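Local coordinates for protein AdeR (Acinetobacter baumannii, PDB 5X5L) that binds DNA of an intercistronic region through this C-terminal winged-helix domain, probably as the transcription-regulating output of a two-component response regulator, at residues 26-38 and 72-84. Numbering follows the deposited sequence.
Sequences ILLNLTLTEYKII and HVSKLRKKLEEQG. With nucleotides of chain J; nucleotides of chain I.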
loop_
_atom_site.group_PDB
_atom_site.type_symbol
_atom_site.label_atom_id
_atom_site.label_comp_id
_atom_site.label_asym_id
_atom_site.label_seq_id
_atom_site.Cartn_x
_atom_site.Cartn_y
_atom_site.Cartn_z
ATOM N N ILE C 26 7.135 16.622 10.435
ATOM C CA ILE C 26 5.734 16.613 10.840
ATOM C C ILE C 26 4.801 16.355 9.650
ATOM O O ILE C 26 4.853 17.083 8.662
ATOM C CB ILE C 26 5.334 17.949 11.492
ATOM C CG1 ILE C 26 6.161 18.237 12.746
ATOM C CG2 ILE C 26 3.820 17.982 11.796
ATOM C CD1 ILE C 26 5.820 19.578 13.409
ATOM N N LEU C 27 3.962 15.315 9.755
ATOM C CA LEU C 27 3.023 14.957 8.706
ATOM C C LEU C 27 1.796 15.858 8.764
ATOM O O LEU C 27 1.263 16.110 9.842
ATOM C CB LEU C 27 2.583 13.489 8.851
ATOM C CG LEU C 27 1.519 12.933 7.891
ATOM C CD1 LEU C 27 2.032 12.961 6.476
ATOM C CD2 LEU C 27 1.162 11.520 8.296
ATOM N N LEU C 28 1.350 16.325 7.600
ATOM C CA LEU C 28 0.143 17.146 7.506
ATOM C C LEU C 28 -1.054 16.296 7.141
ATOM O O LEU C 28 -0.943 15.356 6.351
ATOM C CB LEU C 28 0.300 18.243 6.457
ATOM C CG LEU C 28 1.005 19.532 6.800
ATOM C CD1 LEU C 28 2.233 19.292 7.632
ATOM C CD2 LEU C 28 1.343 20.303 5.542
ATOM N N ASN C 29 -2.203 16.669 7.696
ATOM C CA ASN C 29 -3.484 16.047 7.378
ATOM C C ASN C 29 -4.144 16.899 6.298
ATOM O O ASN C 29 -4.925 17.804 6.595
ATOM C CB ASN C 29 -4.356 15.942 8.642
ATOM C CG ASN C 29 -5.549 15.012 8.465
ATOM O OD1 ASN C 29 -6.243 15.065 7.427
ATOM N ND2 ASN C 29 -5.822 14.169 9.514
ATOM N N LEU C 30 -3.825 16.586 5.042
ATOM C CA LEU C 30 -4.412 17.256 3.904
ATOM C C LEU C 30 -5.591 16.481 3.332
ATOM O O LEU C 30 -5.603 15.281 3.358
ATOM C CB LEU C 30 -3.349 17.453 2.818
ATOM C CG LEU C 30 -2.480 18.708 3.074
ATOM C CD1 LEU C 30 -1.663 18.616 4.304
ATOM C CD2 LEU C 30 -1.627 19.051 1.859
ATOM N N THR C 31 -6.495 17.240 2.743
ATOM C CA THR C 31 -7.590 16.700 1.969
ATOM C C THR C 31 -7.007 16.342 0.589
ATOM O O THR C 31 -5.884 16.736 0.276
ATOM C CB THR C 31 -8.723 17.744 1.800
ATOM O OG1 THR C 31 -8.337 18.707 0.831
ATOM C CG2 THR C 31 -9.146 18.409 3.114
ATOM N N LEU C 32 -7.759 15.606 -0.226
ATOM C CA LEU C 32 -7.315 15.254 -1.579
ATOM C C LEU C 32 -7.089 16.490 -2.445
ATOM O O LEU C 32 -6.052 16.595 -3.095
ATOM C CB LEU C 32 -8.309 14.317 -2.270
ATOM C CG LEU C 32 -7.892 13.791 -3.652
ATOM C CD1 LEU C 32 -6.645 12.925 -3.560
ATOM C CD2 LEU C 32 -9.016 12.983 -4.275
ATOM N N THR C 33 -8.056 17.409 -2.461
ATOM C CA THR C 33 -7.897 18.684 -3.168
ATOM C C THR C 33 -6.642 19.421 -2.707
ATOM O O THR C 33 -5.827 19.831 -3.522
ATOM C CB THR C 33 -9.121 19.601 -2.976
ATOM O OG1 THR C 33 -10.275 18.899 -3.434
ATOM C CG2 THR C 33 -8.955 20.890 -3.772
ATOM N N GLU C 34 -6.503 19.562 -1.391
ATOM C CA GLU C 34 -5.340 20.213 -0.768
ATOM C C GLU C 34 -4.012 19.540 -1.151
ATOM O O GLU C 34 -3.025 20.221 -1.413
ATOM C CB GLU C 34 -5.503 20.262 0.752
ATOM C CG GLU C 34 -6.581 21.235 1.232
ATOM C CD GLU C 34 -7.034 21.022 2.682
ATOM O OE1 GLU C 34 -6.447 20.188 3.409
ATOM O OE2 GLU C 34 -7.996 21.704 3.102
ATOM N N TYR C 35 -3.992 18.211 -1.186
ATOM C CA TYR C 35 -2.803 17.464 -1.623
ATOM C C TYR C 35 -2.447 17.791 -3.076
ATOM O O TYR C 35 -1.282 17.985 -3.402
ATOM C CB TYR C 35 -3.020 15.946 -1.483
ATOM C CG TYR C 35 -1.856 15.133 -1.993
ATOM C CD1 TYR C 35 -0.788 14.826 -1.148
ATOM C CD2 TYR C 35 -1.808 14.679 -3.306
ATOM C CE1 TYR C 35 0.295 14.073 -1.597
ATOM C CE2 TYR C 35 -0.729 13.934 -3.762
ATOM C CZ TYR C 35 0.318 13.632 -2.901
ATOM O OH TYR C 35 1.387 12.888 -3.359
ATOM N N LYS C 36 -3.453 17.821 -3.940
ATOM C CA LYS C 36 -3.246 18.112 -5.362
ATOM C C LYS C 36 -2.676 19.517 -5.575
ATOM O O LYS C 36 -1.766 19.694 -6.370
ATOM C CB LYS C 36 -4.544 17.948 -6.165
ATOM C CG LYS C 36 -4.978 16.506 -6.348
ATOM C CD LYS C 36 -6.079 16.359 -7.390
ATOM C CE LYS C 36 -6.644 14.942 -7.233
ATOM N NZ LYS C 36 -7.638 14.559 -8.268
ATOM N N ILE C 37 -3.202 20.493 -4.846
ATOM C CA ILE C 37 -2.730 21.878 -4.920
ATOM C C ILE C 37 -1.237 21.955 -4.598
ATOM O O ILE C 37 -0.451 22.406 -5.435
ATOM C CB ILE C 37 -3.561 22.814 -4.003
ATOM C CG1 ILE C 37 -4.963 23.001 -4.605
ATOM C CG2 ILE C 37 -2.891 24.172 -3.836
ATOM C CD1 ILE C 37 -5.937 23.742 -3.714
ATOM N N ILE C 38 -0.854 21.499 -3.407
ATOM C CA ILE C 38 0.549 21.560 -2.973
ATOM C C ILE C 38 1.493 20.742 -3.865
ATOM O O ILE C 38 2.628 21.164 -4.115
ATOM C CB ILE C 38 0.713 21.171 -1.476
ATOM C CG1 ILE C 38 2.123 21.482 -0.953
ATOM C CG2 ILE C 38 0.412 19.702 -1.234
ATOM C CD1 ILE C 38 2.473 22.956 -0.979
ATOM N N HIS C 72 -9.989 26.629 -0.924
ATOM C CA HIS C 72 -9.105 25.464 -0.818
ATOM C C HIS C 72 -7.682 25.872 -0.471
ATOM O O HIS C 72 -7.021 25.204 0.322
ATOM C CB HIS C 72 -9.088 24.601 -2.082
ATOM C CG HIS C 72 -10.327 23.783 -2.280
ATOM N ND1 HIS C 72 -10.603 22.651 -1.535
ATOM C CD2 HIS C 72 -11.338 23.907 -3.163
ATOM C CE1 HIS C 72 -11.748 22.135 -1.936
ATOM N NE2 HIS C 72 -12.215 22.878 -2.924
ATOM N N VAL C 73 -7.225 26.973 -1.072
ATOM C CA VAL C 73 -5.875 27.492 -0.841
ATOM C C VAL C 73 -5.768 28.013 0.582
ATOM O O VAL C 73 -4.765 27.760 1.244
ATOM C CB VAL C 73 -5.500 28.587 -1.871
ATOM C CG1 VAL C 73 -4.177 29.261 -1.533
ATOM C CG2 VAL C 73 -5.431 27.990 -3.280
ATOM N N SER C 74 -6.803 28.717 1.049
ATOM C CA SER C 74 -6.868 29.212 2.430
ATOM C C SER C 74 -6.720 28.089 3.446
ATOM O O SER C 74 -5.885 28.168 4.355
ATOM C CB SER C 74 -8.191 29.931 2.684
ATOM O OG SER C 74 -8.260 30.376 4.026
ATOM N N LYS C 75 -7.534 27.041 3.273
ATOM C CA LYS C 75 -7.527 25.895 4.182
ATOM C C LYS C 75 -6.183 25.185 4.197
ATOM O O LYS C 75 -5.713 24.777 5.269
ATOM C CB LYS C 75 -8.655 24.914 3.842
ATOM C CG LYS C 75 -10.021 25.458 4.169
ATOM C CD LYS C 75 -11.133 24.558 3.652
ATOM C CE LYS C 75 -12.481 25.050 4.108
ATOM N NZ LYS C 75 -13.142 26.064 3.220
ATOM N N LEU C 76 -5.559 25.052 3.025
ATOM C CA LEU C 76 -4.194 24.535 2.945
ATOM C C LEU C 76 -3.231 25.463 3.686
ATOM O O LEU C 76 -2.402 24.987 4.460
ATOM C CB LEU C 76 -3.752 24.351 1.485
ATOM C CG LEU C 76 -2.294 23.934 1.236
ATOM C CD1 LEU C 76 -1.951 22.644 1.975
ATOM C CD2 LEU C 76 -2.019 23.784 -0.260
ATOM N N ARG C 77 -3.348 26.776 3.451
ATOM C CA ARG C 77 -2.448 27.764 4.065
ATOM C C ARG C 77 -2.495 27.672 5.577
ATOM O O ARG C 77 -1.444 27.638 6.218
ATOM C CB ARG C 77 -2.782 29.200 3.620
ATOM C CG ARG C 77 -1.928 30.295 4.239
ATOM C CD ARG C 77 -2.350 31.704 3.830
ATOM N NE ARG C 77 -2.350 31.919 2.380
ATOM C CZ ARG C 77 -3.424 32.131 1.610
ATOM N NH1 ARG C 77 -4.661 32.178 2.108
ATOM N NH2 ARG C 77 -3.252 32.319 0.299
ATOM N N LYS C 78 -3.705 27.614 6.143
ATOM C CA LYS C 78 -3.861 27.500 7.589
ATOM C C LYS C 78 -3.109 26.280 8.126
ATOM O O LYS C 78 -2.384 26.386 9.116
ATOM C CB LYS C 78 -5.342 27.453 7.983
ATOM C CG LYS C 78 -5.623 27.357 9.477
ATOM C CD LYS C 78 -5.080 28.558 10.260
ATOM C CE LYS C 78 -4.573 28.175 11.645
ATOM N NZ LYS C 78 -5.686 27.887 12.602
ATOM N N LYS C 79 -3.249 25.145 7.447
ATOM C CA LYS C 79 -2.540 23.924 7.844
ATOM C C LYS C 79 -1.015 24.082 7.775
ATOM O O LYS C 79 -0.302 23.551 8.629
ATOM C CB LYS C 79 -3.019 22.721 7.021
ATOM C CG LYS C 79 -4.432 22.298 7.404
ATOM C CD LYS C 79 -4.986 21.230 6.484
ATOM C CE LYS C 79 -6.426 20.889 6.830
ATOM N NZ LYS C 79 -7.014 19.873 5.920
ATOM N N LEU C 80 -0.517 24.821 6.785
ATOM C CA LEU C 80 0.906 25.159 6.731
ATOM C C LEU C 80 1.331 26.079 7.877
ATOM O O LEU C 80 2.400 25.863 8.458
ATOM C CB LEU C 80 1.280 25.784 5.381
ATOM C CG LEU C 80 1.237 24.846 4.175
ATOM C CD1 LEU C 80 1.280 25.594 2.867
ATOM C CD2 LEU C 80 2.413 23.912 4.220
ATOM N N GLU C 81 0.508 27.077 8.215
ATOM C CA GLU C 81 0.867 28.035 9.280
ATOM C C GLU C 81 0.920 27.390 10.664
ATOM O O GLU C 81 1.779 27.762 11.470
ATOM C CB GLU C 81 -0.067 29.262 9.322
ATOM C CG GLU C 81 -0.131 30.130 8.075
ATOM C CD GLU C 81 -1.282 31.136 8.097
ATOM O OE1 GLU C 81 -2.111 31.150 9.041
ATOM O OE2 GLU C 81 -1.343 31.958 7.167
ATOM N N GLU C 82 0.033 26.419 10.939
ATOM C CA GLU C 82 0.081 25.684 12.220
ATOM C C GLU C 82 1.322 24.786 12.396
ATOM O O GLU C 82 1.571 24.316 13.506
ATOM C CB GLU C 82 -1.222 24.912 12.531
ATOM C CG GLU C 82 -1.734 23.966 11.468
ATOM C CD GLU C 82 -2.865 23.043 11.981
ATOM O OE1 GLU C 82 -3.393 23.210 13.118
ATOM O OE2 GLU C 82 -3.238 22.129 11.225
ATOM N N GLN C 83 2.095 24.589 11.325
ATOM C CA GLN C 83 3.437 23.981 11.407
ATOM C C GLN C 83 4.527 25.041 11.236
ATOM O O GLN C 83 5.631 24.731 10.773
ATOM C CB GLN C 83 3.596 22.861 10.371
ATOM C CG GLN C 83 2.463 21.845 10.357
ATOM C CD GLN C 83 2.117 21.283 11.722
ATOM O OE1 GLN C 83 2.994 21.050 12.561
ATOM N NE2 GLN C 83 0.823 21.065 11.953
ATOM N N GLY C 84 4.236 26.284 11.620
ATOM C CA GLY C 84 5.205 27.377 11.550
ATOM C C GLY C 84 5.692 27.771 10.166
ATOM O O GLY C 84 6.828 28.219 10.027
ATOM P P DT J 15 -11.685 18.080 -0.675
ATOM O OP1 DT J 15 -10.578 17.371 -1.358
ATOM O OP2 DT J 15 -11.372 19.127 0.329
ATOM O "O5'" DT J 15 -12.639 18.677 -1.799
ATOM C "C5'" DT J 15 -13.572 17.838 -2.501
ATOM C "C4'" DT J 15 -14.874 18.582 -2.662
ATOM O "O4'" DT J 15 -15.526 18.726 -1.382
ATOM C "C3'" DT J 15 -14.693 19.999 -3.206
ATOM O "O3'" DT J 15 -15.366 20.130 -4.455
ATOM C "C2'" DT J 15 -15.300 20.896 -2.142
ATOM C "C1'" DT J 15 -16.213 19.960 -1.381
ATOM N N1 DT J 15 -16.499 20.321 0.028
ATOM C C2 DT J 15 -17.804 20.541 0.412
ATOM O O2 DT J 15 -18.745 20.491 -0.362
ATOM N N3 DT J 15 -17.969 20.832 1.745
ATOM C C4 DT J 15 -16.980 20.922 2.708
ATOM O O4 DT J 15 -17.279 21.192 3.868
ATOM C C5 DT J 15 -15.635 20.671 2.237
ATOM C C7 DT J 15 -14.497 20.754 3.205
ATOM C C6 DT J 15 -15.465 20.385 0.939
ATOM P P DG I 7 -6.458 33.292 5.662
ATOM O OP1 DG I 7 -5.421 33.527 6.700
ATOM O OP2 DG I 7 -6.268 32.206 4.659
ATOM O "O5'" DG I 7 -7.852 33.031 6.381
ATOM C "C5'" DG I 7 -8.521 34.044 7.152
ATOM C "C4'" DG I 7 -9.889 33.562 7.579
ATOM O "O4'" DG I 7 -10.852 33.841 6.534
ATOM C "C3'" DG I 7 -9.990 32.059 7.852
ATOM O "O3'" DG I 7 -10.802 31.792 8.997
ATOM C "C2'" DG I 7 -10.674 31.512 6.615
ATOM C "C1'" DG I 7 -11.585 32.662 6.232
ATOM N N9 DG I 7 -11.989 32.724 4.828
ATOM C C8 DG I 7 -11.238 32.420 3.717
ATOM N N7 DG I 7 -11.884 32.601 2.595
ATOM C C5 DG I 7 -13.140 33.032 2.991
ATOM C C6 DG I 7 -14.276 33.376 2.216
ATOM O O6 DG I 7 -14.395 33.380 0.986
ATOM N N1 DG I 7 -15.347 33.759 3.020
ATOM C C2 DG I 7 -15.323 33.814 4.392
ATOM N N2 DG I 7 -16.452 34.227 4.987
ATOM N N3 DG I 7 -14.268 33.497 5.126
ATOM C C4 DG I 7 -13.221 33.115 4.366
ATOM P P DC J 16 -14.990 21.317 -5.425
ATOM O OP1 DC J 16 -15.134 20.836 -6.823
ATOM O OP2 DC J 16 -13.706 21.893 -4.965
ATOM O "O5'" DC J 16 -16.134 22.377 -5.137
ATOM C "C5'" DC J 16 -17.504 22.060 -5.411
ATOM C "C4'" DC J 16 -18.388 22.956 -4.580
ATOM O "O4'" DC J 16 -18.039 22.803 -3.193
ATOM C "C3'" DC J 16 -18.212 24.441 -4.884
ATOM O "O3'" DC J 16 -19.256 24.874 -5.758
ATOM C "C2'" DC J 16 -18.203 25.110 -3.515
ATOM C "C1'" DC J 16 -18.409 23.985 -2.517
ATOM N N1 DC J 16 -17.614 24.058 -1.276
ATOM C C2 DC J 16 -18.281 24.189 -0.055
ATOM O O2 DC J 16 -19.515 24.299 -0.056
ATOM N N3 DC J 16 -17.563 24.215 1.091
ATOM C C4 DC J 16 -16.232 24.111 1.047
ATOM N N4 DC J 16 -15.562 24.150 2.201
ATOM C C5 DC J 16 -15.528 23.969 -0.183
ATOM C C6 DC J 16 -16.252 23.941 -1.309
#
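Lys79 reaches across from helix 66-81 to Glu34 near the start of helix 32-41, its NZ lying 2.6 Å from Glu34 OE1 in a salt bridge that uses the syn lone pair of the carboxylate. The lysine chain runs extended beyond CG, which brings Lys79 NZ to Asn29 O, 3.0 Å away and in the carbonyl plane. Glu34 OE1 takes a second bond, from Thr31 N at 3.0 Å, the donor standing above the carboxylate plane; Glu34 N in turn donates to Thr31 OG1, completing a capping box. The glutamate sits as a knob among His72, Lys75, Leu76 and Lys79 where segments 32-38 and 72-81 cross at -82°.

Toward the DNA, Thr33 CG2 lies over one face of the His72 ring, 3.5 Å from its centroid, a CH-pi contact. With His72 CG anti to the carbonyl carbon (chi1 -74°), the ring lies against Thr33 and turns NE2 to DC16 OP2 of chain J, 2.7 Å away in a bent bond. Thr33 N and Thr31 OG1 grip the DT15 phosphate of chain J. Inward, Leu76 spreads its methyls, CD1 against Leu30 CD2 (3.6 Å) and CD2 against Ile37 CG2 (3.7 Å), while Leu28 meets Leu80 and Gln83.

Helix 66-81 is the recognition helix of this OmpR/PhoB-type winged-helix domain: Lys75 NZ bonds a guanine O6, and Ser74 and Arg77 hold the DG7 phosphate of chain I. One carboxylate thus ties the capped helix start to the recognition helix, and the Lys79 ammonium probably offsets the cost of keeping it buried and charged near the phosphate backbone.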